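Local coordinates for protein putative aminopeptidase (Leishmania major, PDB 5NTH) that probably removes N-terminal amino acids from peptides as a manganese-dependent aminopeptidase of the M17 family, and binds actinonin at its two-manganese site, at residues Q217-T222 and V230-I235; D253-K258 and A274-L279; G323-V328 and L356-N361. One frame throughout, in Å; residues are numbered along the deposited sequence.

Contact 1. Residues Q217-T222 and V230-I235; sequences QRLVDT and VVYAEI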
loop_
_atom_site.group_PDB
_atom_site.type_symbol
_atom_site.label_atom_id
_atom_site.label_comp_id
_atom_site.label_asym_id
_atom_site.label_seq_id
_atom_site.Cartn_x
_atom_site.Cartn_y
_atom_site.Cartn_z
ATOM N N GLN A 217 23.836 4.593 26.499
ATOM C CA GLN A 217 22.376 4.519 26.562
ATOM C C GLN A 217 21.721 5.910 26.707
ATOM O O GLN A 217 20.645 6.126 26.176
ATOM C CB GLN A 217 21.905 3.628 27.698
ATOM C CG GLN A 217 22.308 2.170 27.600
ATOM C CD GLN A 217 21.824 1.366 28.812
ATOM O OE1 GLN A 217 22.285 1.596 29.911
ATOM N NE2 GLN A 217 20.890 0.432 28.609
ATOM N N ARG A 218 22.384 6.845 27.390
ATOM C CA ARG A 218 21.854 8.174 27.603
ATOM C C ARG A 218 21.838 8.987 26.349
ATOM O O ARG A 218 20.827 9.536 25.986
ATOM C CB ARG A 218 22.677 8.911 28.639
ATOM C CG ARG A 218 22.133 10.293 28.971
ATOM C CD ARG A 218 22.614 10.779 30.318
ATOM N NE ARG A 218 22.106 12.109 30.664
ATOM C CZ ARG A 218 20.877 12.381 31.107
ATOM N NH1 ARG A 218 19.947 11.433 31.245
ATOM N NH2 ARG A 218 20.571 13.633 31.414
ATOM N N LEU A 219 22.977 9.081 25.692
ATOM C CA LEU A 219 23.080 9.818 24.432
ATOM C C LEU A 219 22.093 9.279 23.392
ATOM O O LEU A 219 21.355 10.046 22.787
ATOM C CB LEU A 219 24.507 9.780 23.925
ATOM C CG LEU A 219 25.554 10.457 24.815
ATOM C CD1 LEU A 219 26.924 10.257 24.202
ATOM C CD2 LEU A 219 25.293 11.939 25.044
ATOM N N VAL A 220 22.008 7.962 23.263
ATOM C CA VAL A 220 21.106 7.341 22.292
ATOM C C VAL A 220 19.656 7.653 22.609
ATOM O O VAL A 220 18.938 8.170 21.761
ATOM C CB VAL A 220 21.339 5.817 22.192
ATOM C CG1 VAL A 220 20.247 5.131 21.405
ATOM C CG2 VAL A 220 22.667 5.540 21.510
ATOM N N ASP A 221 19.262 7.339 23.839
ATOM C CA ASP A 221 17.893 7.573 24.354
ATOM C C ASP A 221 17.438 9.004 24.243
ATOM O O ASP A 221 16.267 9.219 23.996
ATOM C CB ASP A 221 17.763 7.217 25.837
ATOM C CG ASP A 221 17.431 5.740 26.097
ATOM O OD1 ASP A 221 17.058 4.982 25.175
ATOM O OD2 ASP A 221 17.515 5.341 27.292
ATOM N N THR A 222 18.333 9.978 24.456
ATOM C CA THR A 222 17.939 11.391 24.404
ATOM C C THR A 222 17.354 11.758 23.036
ATOM O O THR A 222 17.937 11.424 22.000
ATOM C CB THR A 222 19.108 12.326 24.654
ATOM O OG1 THR A 222 19.704 11.989 25.896
ATOM C CG2 THR A 222 18.662 13.756 24.737
ATOM N N VAL A 230 25.030 20.141 17.641
ATOM C CA VAL A 230 25.815 21.152 18.363
ATOM C C VAL A 230 26.034 20.728 19.807
ATOM O O VAL A 230 27.079 21.004 20.393
ATOM C CB VAL A 230 25.169 22.549 18.272
ATOM C CG1 VAL A 230 25.846 23.546 19.195
ATOM C CG2 VAL A 230 25.284 23.058 16.843
ATOM N N VAL A 231 25.048 20.050 20.363
ATOM C CA VAL A 231 25.112 19.658 21.748
ATOM C C VAL A 231 26.046 18.471 21.839
ATOM O O VAL A 231 26.985 18.496 22.624
ATOM C CB VAL A 231 23.723 19.310 22.320
ATOM C CG1 VAL A 231 23.840 18.626 23.688
ATOM C CG2 VAL A 231 22.892 20.574 22.455
ATOM N N TYR A 232 25.773 17.446 21.025
ATOM C CA TYR A 232 26.640 16.280 20.896
ATOM C C TYR A 232 28.093 16.718 20.722
ATOM O O TYR A 232 28.983 16.125 21.310
ATOM C CB TYR A 232 26.225 15.453 19.696
ATOM C CG TYR A 232 26.601 13.999 19.720
ATOM C CD1 TYR A 232 27.589 13.493 20.573
ATOM C CD2 TYR A 232 25.969 13.112 18.857
ATOM C CE1 TYR A 232 27.911 12.153 20.571
ATOM C CE2 TYR A 232 26.279 11.766 18.844
ATOM C CZ TYR A 232 27.252 11.279 19.694
ATOM O OH TYR A 232 27.565 9.912 19.676
ATOM N N ALA A 233 28.337 17.770 19.946
ATOM C CA ALA A 233 29.714 18.293 19.785
ATOM C C ALA A 233 30.302 18.975 21.031
ATOM O O ALA A 233 31.491 18.844 21.337
ATOM C CB ALA A 233 29.768 19.268 18.631
ATOM N N GLU A 234 29.480 19.733 21.732
ATOM C CA GLU A 234 29.932 20.354 22.962
ATOM C C GLU A 234 30.351 19.284 24.013
ATOM O O GLU A 234 31.290 19.491 24.802
ATOM C CB GLU A 234 28.825 21.249 23.484
ATOM C CG GLU A 234 29.254 22.224 24.552
ATOM C CD GLU A 234 28.059 22.954 25.113
ATOM O OE1 GLU A 234 27.389 23.701 24.348
ATOM O OE2 GLU A 234 27.773 22.736 26.309
ATOM N N ILE A 235 29.648 18.150 23.991
ATOM C CA ILE A 235 29.875 17.070 24.910
ATOM C C ILE A 235 31.219 16.463 24.579
ATOM O O ILE A 235 32.074 16.312 25.458
ATOM C CB ILE A 235 28.751 16.005 24.862
ATOM C CG1 ILE A 235 27.504 16.492 25.610
ATOM C CG2 ILE A 235 29.176 14.710 25.540
ATOM C CD1 ILE A 235 26.271 15.614 25.459
#
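L219 of 217-222 reaches across to Y232 and I235 of 230-235. Its CB points toward the second helix. CG lies beside the backbone N and anti to the carbonyl carbon (chi1 -63°), which carries the branch into the gap between the helices. There the two methyls part. CD1 of L219 comes to CE1 of Y232 at 4.2 Å, oblique to the ring. CD2 of L219 meets CD1 of I235 at 3.8 Å. The L219 and I235 side chains run by one another in opposing senses, and these two methyls are their nearest atoms. The CA atoms of L219 and Y232 stay 8.2 Å apart, and the close contacts between the two segments are made by side chains. The two helices, 203-221 and 229-243, follow each other in the M17 catalytic domain, and a short connection joins them. C25 of helix 12-26 touches both L219 and I235. F329 of helix 323-341 also packs on L219. The OH of Y232 is hydrogen-bonded to OG of S325 in that same helix. The first helix ends next to this contact. T222 OG1 donates to R218 O at 2.7 Å, and T222 N donates to the same oxygen at 3.0 Å. The two donors arrive from opposite faces of the carbonyl plane, with OG1 38° out of it. T222 OG1 also bonds to Y21 OH.

Contact 2. Residues D253-K258 and A274-L279; sequences DELREK and AHLVTL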
loop_
_atom_site.group_PDB
_atom_site.type_symbol
_atom_site.label_atom_id
_atom_site.label_comp_id
_atom_site.label_asym_id
_atom_site.label_seq_id
_atom_site.Cartn_x
_atom_site.Cartn_y
_atom_site.Cartn_z
ATOM N N ASP A 253 29.834 24.993 6.950
ATOM C CA ASP A 253 30.447 25.396 5.658
ATOM C C ASP A 253 31.901 24.961 5.497
ATOM O O ASP A 253 32.352 24.747 4.380
ATOM C CB ASP A 253 30.305 26.915 5.404
ATOM C CG ASP A 253 28.823 27.381 5.375
ATOM O OD1 ASP A 253 27.875 26.551 5.450
ATOM O OD2 ASP A 253 28.601 28.604 5.276
ATOM N N GLU A 254 32.612 24.797 6.615
ATOM C CA GLU A 254 33.963 24.244 6.617
ATOM C C GLU A 254 34.021 22.871 5.914
ATOM O O GLU A 254 35.035 22.545 5.291
ATOM C CB GLU A 254 34.526 24.175 8.047
ATOM N N LEU A 255 32.938 22.090 5.992
ATOM C CA LEU A 255 32.877 20.781 5.337
ATOM C C LEU A 255 32.847 20.932 3.848
ATOM O O LEU A 255 33.634 20.311 3.122
ATOM C CB LEU A 255 31.633 20.011 5.735
ATOM C CG LEU A 255 31.674 19.426 7.127
ATOM C CD1 LEU A 255 30.262 19.059 7.574
ATOM C CD2 LEU A 255 32.607 18.221 7.156
ATOM N N ARG A 256 31.914 21.752 3.393
ATOM C CA ARG A 256 31.800 22.027 1.986
ATOM C C ARG A 256 33.055 22.719 1.453
ATOM O O ARG A 256 33.544 22.319 0.417
ATOM C CB ARG A 256 30.571 22.876 1.707
ATOM C CG ARG A 256 30.387 23.207 0.224
ATOM C CD ARG A 256 29.167 24.059 -0.038
ATOM N NE ARG A 256 29.017 25.160 0.902
ATOM C CZ ARG A 256 27.995 26.006 0.896
ATOM N NH1 ARG A 256 27.012 25.909 0.008
ATOM N NH2 ARG A 256 27.956 26.968 1.796
ATOM N N GLU A 257 33.557 23.754 2.133
ATOM C CA GLU A 257 34.787 24.463 1.683
ATOM C C GLU A 257 35.987 23.503 1.564
ATOM O O GLU A 257 36.760 23.586 0.610
ATOM C CB GLU A 257 35.158 25.639 2.607
ATOM N N LYS A 258 36.119 22.575 2.502
ATOM C CA LYS A 258 37.268 21.674 2.508
ATOM C C LYS A 258 37.003 20.361 1.769
ATOM O O LYS A 258 37.779 19.425 1.907
ATOM C CB LYS A 258 37.737 21.431 3.951
ATOM C CG LYS A 258 38.124 22.728 4.672
ATOM C CD LYS A 258 38.632 22.527 6.103
ATOM C CE LYS A 258 40.067 21.997 6.160
ATOM N NZ LYS A 258 40.804 22.550 7.341
ATOM N N ALA A 274 26.054 20.139 10.197
ATOM C CA ALA A 274 26.881 18.954 10.229
ATOM C C ALA A 274 28.254 19.186 10.891
ATOM O O ALA A 274 28.766 20.301 10.895
ATOM C CB ALA A 274 27.057 18.419 8.819
ATOM N N HIS A 275 28.818 18.123 11.471
ATOM C CA HIS A 275 30.176 18.147 12.011
ATOM C C HIS A 275 30.865 16.833 11.733
ATOM O O HIS A 275 30.280 15.765 11.925
ATOM C CB HIS A 275 30.232 18.254 13.541
ATOM C CG HIS A 275 29.549 19.442 14.131
ATOM N ND1 HIS A 275 28.184 19.617 14.087
ATOM C CD2 HIS A 275 30.036 20.458 14.886
ATOM C CE1 HIS A 275 27.868 20.724 14.739
ATOM N NE2 HIS A 275 28.972 21.249 15.241
ATOM N N LEU A 276 32.130 16.916 11.344
ATOM C CA LEU A 276 33.038 15.813 11.582
ATOM C C LEU A 276 33.827 16.149 12.829
ATOM O O LEU A 276 34.492 17.174 12.906
ATOM C CB LEU A 276 33.941 15.544 10.388
ATOM C CG LEU A 276 33.273 14.692 9.308
ATOM C CD1 LEU A 276 34.136 14.699 8.079
ATOM C CD2 LEU A 276 33.078 13.252 9.747
ATOM N N VAL A 277 33.708 15.297 13.827
ATOM C CA VAL A 277 34.387 15.514 15.072
ATOM C C VAL A 277 35.249 14.287 15.288
ATOM O O VAL A 277 34.735 13.158 15.248
ATOM C CB VAL A 277 33.400 15.648 16.232
ATOM C CG1 VAL A 277 34.143 15.988 17.521
ATOM C CG2 VAL A 277 32.340 16.690 15.918
ATOM N N THR A 278 36.549 14.517 15.505
ATOM C CA THR A 278 37.483 13.445 15.739
ATOM C C THR A 278 38.301 13.728 16.985
ATOM O O THR A 278 38.878 14.809 17.129
ATOM C CB THR A 278 38.441 13.244 14.578
ATOM O OG1 THR A 278 37.718 12.775 13.437
ATOM C CG2 THR A 278 39.520 12.204 14.965
ATOM N N LEU A 279 38.343 12.732 17.872
ATOM C CA LEU A 279 39.169 12.744 19.069
ATOM C C LEU A 279 40.235 11.709 18.854
ATOM O O LEU A 279 39.951 10.641 18.305
ATOM C CB LEU A 279 38.354 12.367 20.310
ATOM C CG LEU A 279 37.537 13.503 20.920
ATOM C CD1 LEU A 279 36.434 13.956 19.985
ATOM C CD2 LEU A 279 36.958 13.110 22.273
#
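L255 carries this contact, with A274 and L276 as its partners. The two methyls of L255 divide the work. CD1 of L255 lies 3.5 Å from CB of A274. The same CD1 is 3.8 Å from the A274 O, so it sits against backbone as well as side chain. CD2 of L255 turns to the other residue and meets CD1 of L276 at 3.9 Å. The L276 side chain runs roughly perpendicular to that of L255. In L255, CG stands beside the backbone N (chi1 -75°), and CB points toward the strand. All three residues are buried, and the touching groups are mostly apolar.

The next shell closes round the leucines. I263 of helix 261-267 packs on both L255 and L276, and Y264 packs on L255. I250 of strand 246-251 also touches L255. The strand side is held by backbone hydrogen bonds: A274 pairs with G252 and L276 with I250. The helix is a short one, with E257 N bonded to D253 O at 2.7 Å. On its outer side R256 makes a long salt bridge with D253, NH2 to OD1 at 3.7 Å. R256 NH1 also forms a salt bridge with E14 of a second subunit, so this helix lies at a subunit interface.

The arrangement is a helical connection between two antiparallel neighbours, strands 246-251 and 275-282, packed back near the edge of the mixed sheet of the M17 catalytic domain, where 246-251 is the outermost strand within this chain.

Contact 3. Residues G323-V328 and L356-N361; sequences GGSAGV and LCLAEN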
loop_
_atom_site.group_PDB
_atom_site.type_symbol
_atom_site.label_atom_id
_atom_site.label_comp_id
_atom_site.label_asym_id
_atom_site.label_seq_id
_atom_site.Cartn_x
_atom_site.Cartn_y
_atom_site.Cartn_z
ATOM N N GLY A 323 23.475 5.768 17.154
ATOM C CA GLY A 323 23.975 4.671 17.964
ATOM C C GLY A 323 25.386 4.212 17.645
ATOM O O GLY A 323 26.179 4.006 18.546
ATOM N N GLY A 324 25.691 4.025 16.371
ATOM C CA GLY A 324 27.022 3.628 15.979
ATOM C C GLY A 324 28.020 4.615 16.502
ATOM O O GLY A 324 29.018 4.241 17.075
ATOM N N SER A 325 27.699 5.876 16.328
ATOM C CA SER A 325 28.490 6.987 16.832
ATOM C C SER A 325 28.763 6.856 18.328
ATOM O O SER A 325 29.901 6.880 18.751
ATOM C CB SER A 325 27.750 8.297 16.524
ATOM O OG SER A 325 28.107 9.376 17.349
ATOM N N ALA A 326 27.722 6.703 19.123
ATOM C CA ALA A 326 27.897 6.704 20.561
ATOM C C ALA A 326 28.648 5.472 21.071
ATOM O O ALA A 326 29.468 5.613 21.968
ATOM C CB ALA A 326 26.565 6.865 21.287
ATOM N N GLY A 327 28.358 4.294 20.513
ATOM C CA GLY A 327 29.117 3.082 20.793
ATOM C C GLY A 327 30.629 3.307 20.721
ATOM O O GLY A 327 31.324 3.149 21.732
ATOM N N VAL A 328 31.124 3.739 19.552
ATOM C CA VAL A 328 32.554 4.031 19.392
ATOM C C VAL A 328 33.040 5.247 20.196
ATOM O O VAL A 328 34.167 5.256 20.623
ATOM C CB VAL A 328 33.003 4.201 17.916
ATOM C CG1 VAL A 328 32.641 2.986 17.076
ATOM C CG2 VAL A 328 32.442 5.477 17.309
ATOM N N LEU A 356 33.347 11.106 14.744
ATOM C CA LEU A 356 31.904 11.176 14.785
ATOM C C LEU A 356 31.370 11.870 13.568
ATOM O O LEU A 356 31.673 13.047 13.338
ATOM C CB LEU A 356 31.462 11.924 16.024
ATOM C CG LEU A 356 32.096 11.314 17.257
ATOM C CD1 LEU A 356 31.747 12.158 18.472
ATOM C CD2 LEU A 356 31.616 9.878 17.419
ATOM N N CYS A 357 30.560 11.147 12.800
ATOM C CA CYS A 357 29.958 11.736 11.610
ATOM C C CYS A 357 28.606 12.319 11.937
ATOM O O CYS A 357 27.614 11.622 11.823
ATOM C CB CYS A 357 29.818 10.691 10.528
ATOM S SG CYS A 357 31.365 9.852 10.168
ATOM N N LEU A 358 28.569 13.597 12.313
ATOM C CA LEU A 358 27.365 14.217 12.881
ATOM C C LEU A 358 26.544 14.969 11.877
ATOM O O LEU A 358 27.113 15.739 11.117
ATOM C CB LEU A 358 27.732 15.204 13.980
ATOM C CG LEU A 358 28.575 14.606 15.088
ATOM C CD1 LEU A 358 28.775 15.637 16.174
ATOM C CD2 LEU A 358 27.917 13.362 15.662
ATOM N N ALA A 359 25.216 14.777 11.941
ATOM C CA ALA A 359 24.250 15.415 11.042
ATOM C C ALA A 359 22.848 14.966 11.367
ATOM O O ALA A 359 22.671 13.846 11.832
ATOM C CB ALA A 359 24.538 15.033 9.602
ATOM N N GLU A 360 21.857 15.831 11.114
ATOM C CA GLU A 360 20.449 15.379 11.035
ATOM C C GLU A 360 20.097 15.274 9.574
ATOM O O GLU A 360 20.386 16.190 8.818
ATOM C CB GLU A 360 19.433 16.315 11.714
ATOM C CG GLU A 360 17.971 15.868 11.464
ATOM C CD GLU A 360 16.885 16.554 12.300
ATOM O OE1 GLU A 360 17.207 17.078 13.384
ATOM O OE2 GLU A 360 15.686 16.547 11.886
ATOM N N ASN A 361 19.486 14.157 9.188
ATOM C CA ASN A 361 18.857 14.022 7.869
ATOM C C ASN A 361 17.417 14.576 7.895
ATOM O O ASN A 361 16.452 13.885 8.275
ATOM C CB ASN A 361 18.858 12.565 7.400
ATOM C CG ASN A 361 18.606 12.441 5.905
ATOM O OD1 ASN A 361 18.736 13.413 5.161
ATOM N ND2 ASN A 361 18.247 11.250 5.460
#
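The segments 323-328, a helix, and 356-361, a strand, have axes 8.4 Å apart at closest approach, with 144° between their directions. S325 and L356 bring their CA atoms to 5.8 Å. S325 is the residue of the helix that faces the strand most closely. Its OG is roughly anti to the backbone N (chi1 157°). From there OG lies 3.5 Å from CD2 of L356. That same methyl is 3.7 Å from the S325 O, so it rests against both oxygens of the serine. CG of L356 sits beside its backbone N, which lets the branch rise to the helix although CB does not point there. One turn on, V328 adds a looser contact, CG2 to CD2 of L356 at 4.5 Å. L358 comes near S325 with its CD2, 4.3 Å from OG. S325 OG is already hydrogen-bonded to Y232, so the leucine methyls only pack on it. Y232 and T229 also pack on L358 from helix 229-243.

The backbone of S325 is hydrogen-bonded to K298, a manganese ligand. At the far end of the strand N361 ND2 bonds to OD1 of D303, which coordinates both metals, and to T387 O. N361 is therefore a second-shell residue and probably positions that carboxylate. E360 OE1 makes a salt bridge with R369 of a third subunit.

C357 exchanges backbone bonds with G297 and G299 of strand 291-300. Strands 291-300 and 349-361 are parallel neighbours with helix 323-341 between them in sequence. The contact thus belongs to a beta-alpha-beta crossover beside the two-manganese site of the M17 catalytic domain.

The contacts follow one another along the chain, each closing before the next opens, and all lie in the M17 catalytic domain. The centres of contacts 1 and 3 are about 10 Å apart, those of 2 and 3 about 14 Å, and those of 1 and 2 about 18 Å. Contacts 2 and 3 share the mixed sheet, where strands 275-282 and 349-361 are antiparallel neighbours, with H275 O to L358 N at 2.8 Å. Helix 229-243 of contact 1 packs on both strands, for example A233 on H275. Contact 3 lies nearest the manganese ligand K298, whose side chain is about 6 Å from that of S325. Contact 2 is near the sheet's edge, at a subunit interface.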